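Local coordinates for diphosphomevalonate decarboxylase, putative (Trypanosoma brucei, PDB 2HKE), which probably catalyses the ATP-dependent decarboxylation of (R)-5-diphosphomevalonate to isopentenyl diphosphate, a precursor of sterols and other isoprenoids, at residues D57-E69 against K94-F106. The protein carries 1 engineered substitution. Numbering follows the deposited sequence.
Sequences DIETDTLRLNGTE and KNKKVNIVSENNF
Lys97 opens the contact by laying its CB against CG1 of Ile58 (3.7 Å), just ahead of the parallel pairing of strand 97-104 with strand 62-65 in the N-terminal domain of this GHMP-superfamily enzyme. The Lys97 chain folds back on itself to bring NZ to the carbonyl oxygen of Asn95. Val98 N donates to Asp61 OD1 (2.8 Å) on the anti side of the carboxylate, a side chain here doing the work of a backbone acceptor; Arg86 of helix 76-86 forms a salt bridge with the same oxygen and would help to hold the carboxylate in place. The backbone ladder proper begins with Thr62 N donating to Val98 O. At Asn99 the two side chains run alongside each other: ND2 gives Thr62 OG1 a nearly straight bond (2.7 Å, 163°) lying close to the amide plane, while Arg55 on strand 48-55 holds OD1, which fixes the flip of the amide. With chi1 at 69°, Thr62 turns OG1 toward this amide, and a water links OG1 to Ile100 O. Ile100 takes Thr62 O through its N and gives its own O to Arg64 N; on the face toward helix 76-86, its CG2 meets Leu63 CD1 (3.6 Å). Val101 packs loosely on the opposite face, CG2 to Arg64 CB at 4.2 Å. Beyond it, Ser102 N reaches Arg64 O and Ser102 CB touches Leu65 CD2, while OG is bound to Thr50 on antiparallel strand 48-55. Where the type I' turn of the 62-65/68-70 hairpin starts, Ser102 O accepts Asn66 N (3.0 Å) and a water that in turn accepts Gly67 N.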
ATOM      1  N   ASP A  57      18.311 -31.137  -0.035  1.00 54.87           N
ATOM      2  CA  ASP A  57      18.750 -31.744  -1.280  1.00 54.85           C
ATOM      3  C   ASP A  57      19.456 -30.718  -2.169  1.00 55.01           C
ATOM      4  O   ASP A  57      20.401 -31.056  -2.894  1.00 55.90           O
ATOM      5  CB  ASP A  57      17.566 -32.347  -2.063  1.00 55.72           C
ATOM      6  CG  ASP A  57      16.372 -32.717  -1.179  1.00 57.71           C
ATOM      7  OD1 ASP A  57      16.190 -32.096  -0.095  1.00 60.59           O
ATOM      8  OD2 ASP A  57      15.595 -33.617  -1.590  1.00 59.29           O
ATOM      9  N   ILE A  58      18.995 -29.469  -2.125  1.00 54.13           N
ATOM     10  CA  ILE A  58      19.456 -28.444  -3.062  1.00 52.97           C
ATOM     11  C   ILE A  58      20.653 -27.652  -2.547  1.00 51.89           C
ATOM     12  O   ILE A  58      20.923 -27.602  -1.339  1.00 51.59           O
ATOM     13  CB  ILE A  58      18.306 -27.483  -3.446  1.00 53.38           C
ATOM     14  CG1 ILE A  58      18.031 -26.462  -2.336  1.00 53.53           C
ATOM     15  CG2 ILE A  58      17.034 -28.287  -3.772  1.00 54.23           C
ATOM     16  CD1 ILE A  58      16.760 -25.653  -2.562  1.00 53.02           C
ATOM     17  N   GLU A  59      21.350 -27.014  -3.485  1.00 51.01           N
ATOM     18  CA  GLU A  59      22.629 -26.364  -3.204  1.00 50.11           C
ATOM     19  C   GLU A  59      22.549 -24.834  -3.136  1.00 48.80           C
ATOM     20  O   GLU A  59      23.455 -24.194  -2.605  1.00 49.20           O
ATOM     21  CB  GLU A  59      23.689 -26.777  -4.240  1.00 51.32           C
ATOM     22  CG  GLU A  59      23.731 -28.289  -4.643  1.00 54.00           C
ATOM     23  CD  GLU A  59      24.000 -29.277  -3.492  1.00 57.99           C
ATOM     24  OE1 GLU A  59      24.833 -28.979  -2.595  1.00 60.15           O
ATOM     25  OE2 GLU A  59      23.367 -30.371  -3.508  1.00 59.27           O
ATOM     26  N   THR A  60      21.492 -24.231  -3.678  1.00 46.57           N
ATOM     27  CA  THR A  60      21.268 -22.800  -3.453  1.00 44.40           C
ATOM     28  C   THR A  60      19.794 -22.526  -3.162  1.00 41.24           C
ATOM     29  O   THR A  60      18.939 -23.391  -3.331  1.00 39.69           O
ATOM     30  CB  THR A  60      21.779 -21.906  -4.646  1.00 45.32           C
ATOM     31  OG1 THR A  60      21.010 -22.156  -5.828  1.00 47.85           O
ATOM     32  CG2 THR A  60      23.257 -22.167  -4.946  1.00 46.57           C
ATOM     33  N   ASP A  61      19.511 -21.325  -2.676  1.00 38.35           N
ATOM     34  CA  ASP A  61      18.126 -20.899  -2.522  1.00 36.34           C
ATOM     35  C   ASP A  61      17.558 -20.634  -3.902  1.00 34.05           C
ATOM     36  O   ASP A  61      18.314 -20.282  -4.826  1.00 33.23           O
ATOM     37  CB  ASP A  61      18.059 -19.634  -1.701  1.00 35.99           C
ATOM     38  CG  ASP A  61      18.605 -19.825  -0.308  1.00 35.49           C
ATOM     39  OD1 ASP A  61      18.296 -20.862   0.339  1.00 34.31           O
ATOM     40  OD2 ASP A  61      19.355 -18.938   0.107  1.00 34.91           O
ATOM     41  N   THR A  62      16.246 -20.810  -4.041  1.00 31.53           N
ATOM     42  CA  THR A  62      15.569 -20.468  -5.277  1.00 31.62           C
ATOM     43  C   THR A  62      14.381 -19.560  -5.044  1.00 29.66           C
ATOM     44  O   THR A  62      13.729 -19.565  -3.981  1.00 28.78           O
ATOM     45  CB  THR A  62      15.067 -21.708  -6.034  1.00 31.06           C
ATOM     46  OG1 THR A  62      13.994 -22.304  -5.300  1.00 31.06           O
ATOM     47  CG2 THR A  62      16.193 -22.747  -6.240  1.00 31.52           C
ATOM     48  N   LEU A  63      14.077 -18.787  -6.068  1.00 28.71           N
ATOM     49  CA  LEU A  63      12.973 -17.863  -6.008  1.00 27.95           C
ATOM     50  C   LEU A  63      12.235 -17.953  -7.327  1.00 27.82           C
ATOM     51  O   LEU A  63      12.859 -17.833  -8.360  1.00 27.98           O
ATOM     52  CB  LEU A  63      13.517 -16.463  -5.823  1.00 27.50           C
ATOM     53  CG  LEU A  63      12.517 -15.325  -5.888  1.00 28.81           C
ATOM     54  CD1 LEU A  63      11.476 -15.477  -4.796  1.00 27.42           C
ATOM     55  CD2 LEU A  63      13.304 -13.978  -5.760  1.00 28.56           C
ATOM     56  N   ARG A  64      10.926 -18.148  -7.273  1.00 28.12           N
ATOM     57  CA  ARG A  64      10.075 -18.164  -8.451  1.00 29.00           C
ATOM     58  C   ARG A  64       9.052 -17.067  -8.253  1.00 29.18           C
ATOM     59  O   ARG A  64       8.329 -17.028  -7.225  1.00 28.78           O
ATOM     60  CB  ARG A  64       9.401 -19.512  -8.586  1.00 28.95           C
ATOM     61  CG  ARG A  64       8.785 -19.790  -9.978  1.00 29.37           C
ATOM     62  CD  ARG A  64       8.215 -21.247 -10.064  1.00 29.82           C
ATOM     63  NE  ARG A  64       9.238 -22.266 -10.201  0.50 29.42           N
ATOM     64  CZ  ARG A  64       9.833 -22.604 -11.350  0.50 30.85           C
ATOM     65  NH1 ARG A  64       9.527 -21.993 -12.494  0.50 31.25           N
ATOM     66  NH2 ARG A  64      10.746 -23.560 -11.350  0.50 30.30           N
ATOM     67  N   LEU A  65       9.035 -16.132  -9.193  1.00 29.91           N
ATOM     68  CA  LEU A  65       8.099 -15.016  -9.178  1.00 31.35           C
ATOM     69  C   LEU A  65       7.204 -15.125 -10.401  1.00 32.73           C
ATOM     70  O   LEU A  65       7.700 -15.077 -11.531  1.00 33.44           O
ATOM     71  CB  LEU A  65       8.825 -13.679  -9.248  1.00 31.69           C
ATOM     72  CG  LEU A  65       9.936 -13.388  -8.253  1.00 32.64           C
ATOM     73  CD1 LEU A  65      10.539 -12.026  -8.567  1.00 35.50           C
ATOM     74  CD2 LEU A  65       9.393 -13.429  -6.830  1.00 33.17           C
ATOM     75  N   ASN A  66       5.906 -15.227 -10.163  1.00 33.39           N
ATOM     76  CA  ASN A  66       4.911 -15.253 -11.223  1.00 34.60           C
ATOM     77  C   ASN A  66       5.169 -16.385 -12.200  1.00 35.28           C
ATOM     78  O   ASN A  66       5.061 -16.191 -13.415  1.00 36.35           O
ATOM     79  CB  ASN A  66       4.914 -13.913 -11.961  1.00 35.27           C
ATOM     80  CG  ASN A  66       4.743 -12.729 -11.032  1.00 38.02           C
ATOM     81  OD1 ASN A  66       4.009 -12.808 -10.042  1.00 41.42           O
ATOM     82  ND2 ASN A  66       5.419 -11.617 -11.347  1.00 40.45           N
ATOM     83  N   GLY A  67       5.542 -17.545 -11.663  1.00 34.90           N
ATOM     84  CA  GLY A  67       5.893 -18.721 -12.452  1.00 34.76           C
ATOM     85  C   GLY A  67       7.289 -18.783 -13.063  1.00 34.47           C
ATOM     86  O   GLY A  67       7.682 -19.829 -13.611  1.00 34.89           O
ATOM     87  N   THR A  68       8.036 -17.681 -12.987  1.00 33.57           N
ATOM     88  CA  THR A  68       9.377 -17.601 -13.577  1.00 33.52           C
ATOM     89  C   THR A  68      10.492 -17.642 -12.542  1.00 33.47           C
ATOM     90  O   THR A  68      10.503 -16.829 -11.626  1.00 32.35           O
ATOM     91  CB  THR A  68       9.519 -16.315 -14.386  1.00 34.44           C
ATOM     92  OG1 THR A  68       8.431 -16.256 -15.327  1.00 35.09           O
ATOM     93  CG2 THR A  68      10.867 -16.289 -15.137  1.00 33.57           C
ATOM     94  N   GLU A  69      11.414 -18.588 -12.692  1.00 32.55           N
ATOM     95  CA  GLU A  69      12.528 -18.667 -11.770  1.00 33.75           C
ATOM     96  C   GLU A  69      13.496 -17.512 -12.013  1.00 32.60           C
ATOM     97  O   GLU A  69      13.893 -17.207 -13.143  1.00 31.41           O
ATOM     98  CB  GLU A  69      13.225 -20.043 -11.788  1.00 34.13           C
ATOM     99  CG  GLU A  69      14.308 -20.125 -10.697  1.00 35.39           C
ATOM    100  CD  GLU A  69      15.096 -21.404 -10.683  1.00 37.76           C
ATOM    101  OE1 GLU A  69      14.711 -22.348 -11.431  1.00 44.64           O
ATOM    102  OE2 GLU A  69      16.104 -21.454  -9.922  1.00 41.35           O
ATOM    103  N   LYS A  94      19.786 -22.655  10.212  1.00 45.00           N
ATOM    104  CA  LYS A  94      20.695 -21.677   9.581  1.00 46.00           C
ATOM    105  C   LYS A  94      21.165 -22.109   8.211  1.00 46.22           C
ATOM    106  O   LYS A  94      21.262 -21.304   7.300  1.00 46.70           O
ATOM    107  CB  LYS A  94      21.951 -21.444  10.437  1.00 46.64           C
ATOM    108  CG  LYS A  94      22.071 -20.049  10.966  1.00 48.41           C
ATOM    109  CD  LYS A  94      23.024 -19.937  12.162  1.00 48.88           C
ATOM    110  CE  LYS A  94      23.563 -18.499  12.334  1.00 50.94           C
ATOM    111  NZ  LYS A  94      23.564 -17.998  13.757  1.00 51.30           N
ATOM    112  N   ASN A  95      21.468 -23.388   8.075  1.00 46.15           N
ATOM    113  CA  ASN A  95      22.207 -23.880   6.906  1.00 45.70           C
ATOM    114  C   ASN A  95      21.315 -24.336   5.752  1.00 45.05           C
ATOM    115  O   ASN A  95      21.782 -24.455   4.602  1.00 44.71           O
ATOM    116  CB  ASN A  95      23.188 -24.997   7.316  1.00 47.12           C
ATOM    117  CG  ASN A  95      22.492 -26.211   7.972  1.00 49.15           C
ATOM    118  OD1 ASN A  95      22.958 -27.350   7.826  1.00 54.51           O
ATOM    119  ND2 ASN A  95      21.386 -25.975   8.689  1.00 50.22           N
ATOM    120  N   LYS A  96      20.040 -24.567   6.050  1.00 43.26           N
ATOM    121  CA  LYS A  96      19.102 -25.065   5.070  1.00 41.87           C
ATOM    122  C   LYS A  96      18.967 -24.013   3.989  1.00 40.18           C
ATOM    123  O   LYS A  96      19.058 -22.816   4.271  1.00 39.39           O
ATOM    124  CB  LYS A  96      17.724 -25.296   5.694  1.00 42.88           C
ATOM    125  CG  LYS A  96      17.693 -26.235   6.873  1.00 43.49           C
ATOM    126  CD  LYS A  96      17.663 -27.676   6.425  1.00 45.06           C
ATOM    127  CE  LYS A  96      17.665 -28.639   7.627  1.00 46.47           C
ATOM    128  NZ  LYS A  96      19.045 -28.712   8.222  1.00 48.57           N
ATOM    129  N   LYS A  97      18.748 -24.474   2.762  1.00 38.30           N
ATOM    130  CA  LYS A  97      18.359 -23.612   1.665  1.00 37.07           C
ATOM    131  C   LYS A  97      16.839 -23.646   1.577  1.00 34.17           C
ATOM    132  O   LYS A  97      16.176 -24.532   2.128  1.00 34.24           O
ATOM    133  CB  LYS A  97      18.935 -24.091   0.329  1.00 37.63           C
ATOM    134  CG  LYS A  97      20.429 -24.312   0.321  1.00 39.20           C
ATOM    135  CD  LYS A  97      21.203 -23.027   0.533  1.00 40.62           C
ATOM    136  CE  LYS A  97      22.644 -23.325   0.874  1.00 42.28           C
ATOM    137  NZ  LYS A  97      22.740 -24.219   2.061  1.00 44.81           N
ATOM    138  N   VAL A  98      16.297 -22.693   0.847  1.00 31.30           N
ATOM    139  CA  VAL A  98      14.875 -22.554   0.748  1.00 29.05           C
ATOM    140  C   VAL A  98      14.452 -22.375  -0.709  1.00 27.87           C
ATOM    141  O   VAL A  98      15.150 -21.730  -1.491  1.00 27.18           O
ATOM    142  CB  VAL A  98      14.420 -21.377   1.641  1.00 29.33           C
ATOM    143  CG1 VAL A  98      15.097 -20.048   1.212  1.00 29.06           C
ATOM    144  CG2 VAL A  98      12.922 -21.268   1.681  1.00 26.80           C
ATOM    145  N   ASN A  99      13.338 -22.996  -1.073  1.00 28.12           N
ATOM    146  CA  ASN A  99      12.631 -22.695  -2.330  1.00 27.76           C
ATOM    147  C   ASN A  99      11.496 -21.746  -1.994  1.00 26.50           C
ATOM    148  O   ASN A  99      10.650 -22.086  -1.191  1.00 26.87           O
ATOM    149  CB  ASN A  99      11.948 -23.904  -2.999  1.00 29.17           C
ATOM    150  CG  ASN A  99      12.908 -25.018  -3.377  1.00 32.65           C
ATOM    151  OD1 ASN A  99      12.681 -26.173  -2.993  1.00 39.54           O
ATOM    152  ND2 ASN A  99      13.927 -24.711  -4.166  1.00 36.24           N
ATOM    153  N   ILE A 100      11.490 -20.579  -2.610  1.00 25.88           N
ATOM    154  CA  ILE A 100      10.439 -19.577  -2.445  1.00 25.30           C
ATOM    155  C   ILE A 100       9.691 -19.444  -3.757  1.00 25.25           C
ATOM    156  O   ILE A 100      10.325 -19.279  -4.815  1.00 25.21           O
ATOM    157  CB  ILE A 100      11.061 -18.189  -2.160  1.00 25.12           C
ATOM    158  CG1 ILE A 100      12.019 -18.237  -0.965  1.00 23.73           C
ATOM    159  CG2 ILE A 100       9.981 -17.135  -1.940  1.00 24.47           C
ATOM    160  CD1 ILE A 100      12.859 -17.005  -0.858  1.00 23.59           C
ATOM    161  N   VAL A 101       8.369 -19.477  -3.673  1.00 24.55           N
ATOM    162  CA  VAL A 101       7.506 -19.378  -4.845  1.00 26.15           C
ATOM    163  C   VAL A 101       6.465 -18.336  -4.518  1.00 26.14           C
ATOM    164  O   VAL A 101       5.746 -18.469  -3.525  1.00 25.10           O
ATOM    165  CB  VAL A 101       6.838 -20.746  -5.151  1.00 25.79           C
ATOM    166  CG1 VAL A 101       5.824 -20.616  -6.286  1.00 26.71           C
ATOM    167  CG2 VAL A 101       7.899 -21.817  -5.437  1.00 26.67           C
ATOM    168  N   SER A 102       6.431 -17.265  -5.310  1.00 26.58           N
ATOM    169  CA  SER A 102       5.601 -16.133  -4.996  1.00 27.74           C
ATOM    170  C   SER A 102       4.722 -15.787  -6.188  1.00 28.47           C
ATOM    171  O   SER A 102       5.182 -15.845  -7.330  1.00 27.90           O
ATOM    172  CB  SER A 102       6.476 -14.946  -4.650  1.00 28.40           C
ATOM    173  OG  SER A 102       7.195 -15.255  -3.489  1.00 30.05           O
ATOM    174  N   GLU A 103       3.474 -15.434  -5.927  1.00 29.26           N
ATOM    175  CA  GLU A 103       2.643 -14.856  -6.989  1.00 30.06           C
ATOM    176  C   GLU A 103       1.653 -13.834  -6.438  1.00 29.66           C
ATOM    177  O   GLU A 103       1.521 -13.658  -5.219  1.00 27.82           O
ATOM    178  CB  GLU A 103       1.873 -15.970  -7.691  1.00 30.58           C
ATOM    179  CG  GLU A 103       0.740 -16.484  -6.867  1.00 33.87           C
ATOM    180  CD  GLU A 103       0.069 -17.718  -7.445  1.00 34.97           C
ATOM    181  OE1 GLU A 103       0.727 -18.485  -8.207  1.00 42.01           O
ATOM    182  OE2 GLU A 103      -1.105 -17.933  -7.086  1.00 40.20           O
ATOM    183  N   ASN A 104       0.903 -13.200  -7.336  1.00 29.61           N
ATOM    184  CA  ASN A 104      -0.230 -12.383  -6.915  1.00 29.49           C
ATOM    185  C   ASN A 104      -1.274 -12.404  -8.010  1.00 29.36           C
ATOM    186  O   ASN A 104      -0.962 -12.791  -9.127  1.00 28.74           O
ATOM    187  CB  ASN A 104       0.217 -10.944  -6.579  1.00 28.82           C
ATOM    188  CG  ASN A 104       0.436 -10.091  -7.816  1.00 31.14           C
ATOM    189  OD1 ASN A 104      -0.517  -9.731  -8.485  1.00 29.66           O
ATOM    190  ND2 ASN A 104       1.683  -9.775  -8.112  1.00 28.19           N
ATOM    191  N   ASN A 105      -2.491 -12.014  -7.678  1.00 30.42           N
ATOM    192  CA  ASN A 105      -3.601 -12.017  -8.645  1.00 31.11           C
ATOM    193  C   ASN A 105      -4.122 -10.607  -8.947  1.00 31.97           C
ATOM    194  O   ASN A 105      -5.260 -10.440  -9.347  1.00 32.02           O
ATOM    195  CB  ASN A 105      -4.728 -12.907  -8.150  1.00 31.48           C
ATOM    196  CG  ASN A 105      -5.403 -12.379  -6.899  1.00 29.47           C
ATOM    197  OD1 ASN A 105      -4.854 -11.527  -6.166  1.00 28.50           O
ATOM    198  ND2 ASN A 105      -6.622 -12.855  -6.651  1.00 31.67           N
ATOM    199  N   PHE A 106      -3.296  -9.594  -8.752  1.00 33.12           N
ATOM    200  CA  PHE A 106      -3.721  -8.244  -9.074  1.00 34.97           C
ATOM    201  C   PHE A 106      -3.787  -8.167 -10.582  1.00 36.42           C
ATOM    202  O   PHE A 106      -2.896  -8.688 -11.277  1.00 36.23           O
ATOM    203  CB  PHE A 106      -2.763  -7.190  -8.540  1.00 35.27           C
ATOM    204  CG  PHE A 106      -2.903  -6.960  -7.062  1.00 34.95           C
ATOM    205  CD1 PHE A 106      -2.122  -7.651  -6.168  1.00 37.63           C
ATOM    206  CD2 PHE A 106      -3.837  -6.053  -6.581  1.00 36.72           C
ATOM    207  CE1 PHE A 106      -2.270  -7.459  -4.782  1.00 36.25           C
ATOM    208  CE2 PHE A 106      -3.986  -5.830  -5.210  1.00 36.56           C
ATOM    209  CZ  PHE A 106      -3.209  -6.553  -4.312  1.00 37.34           C
TER
HETATM  210  O   HOH W   1      11.550 -21.411  -6.172  1.00 32.53           O
HETATM  211  O   HOH W   2       5.712 -18.256  -8.971  1.00 31.07           O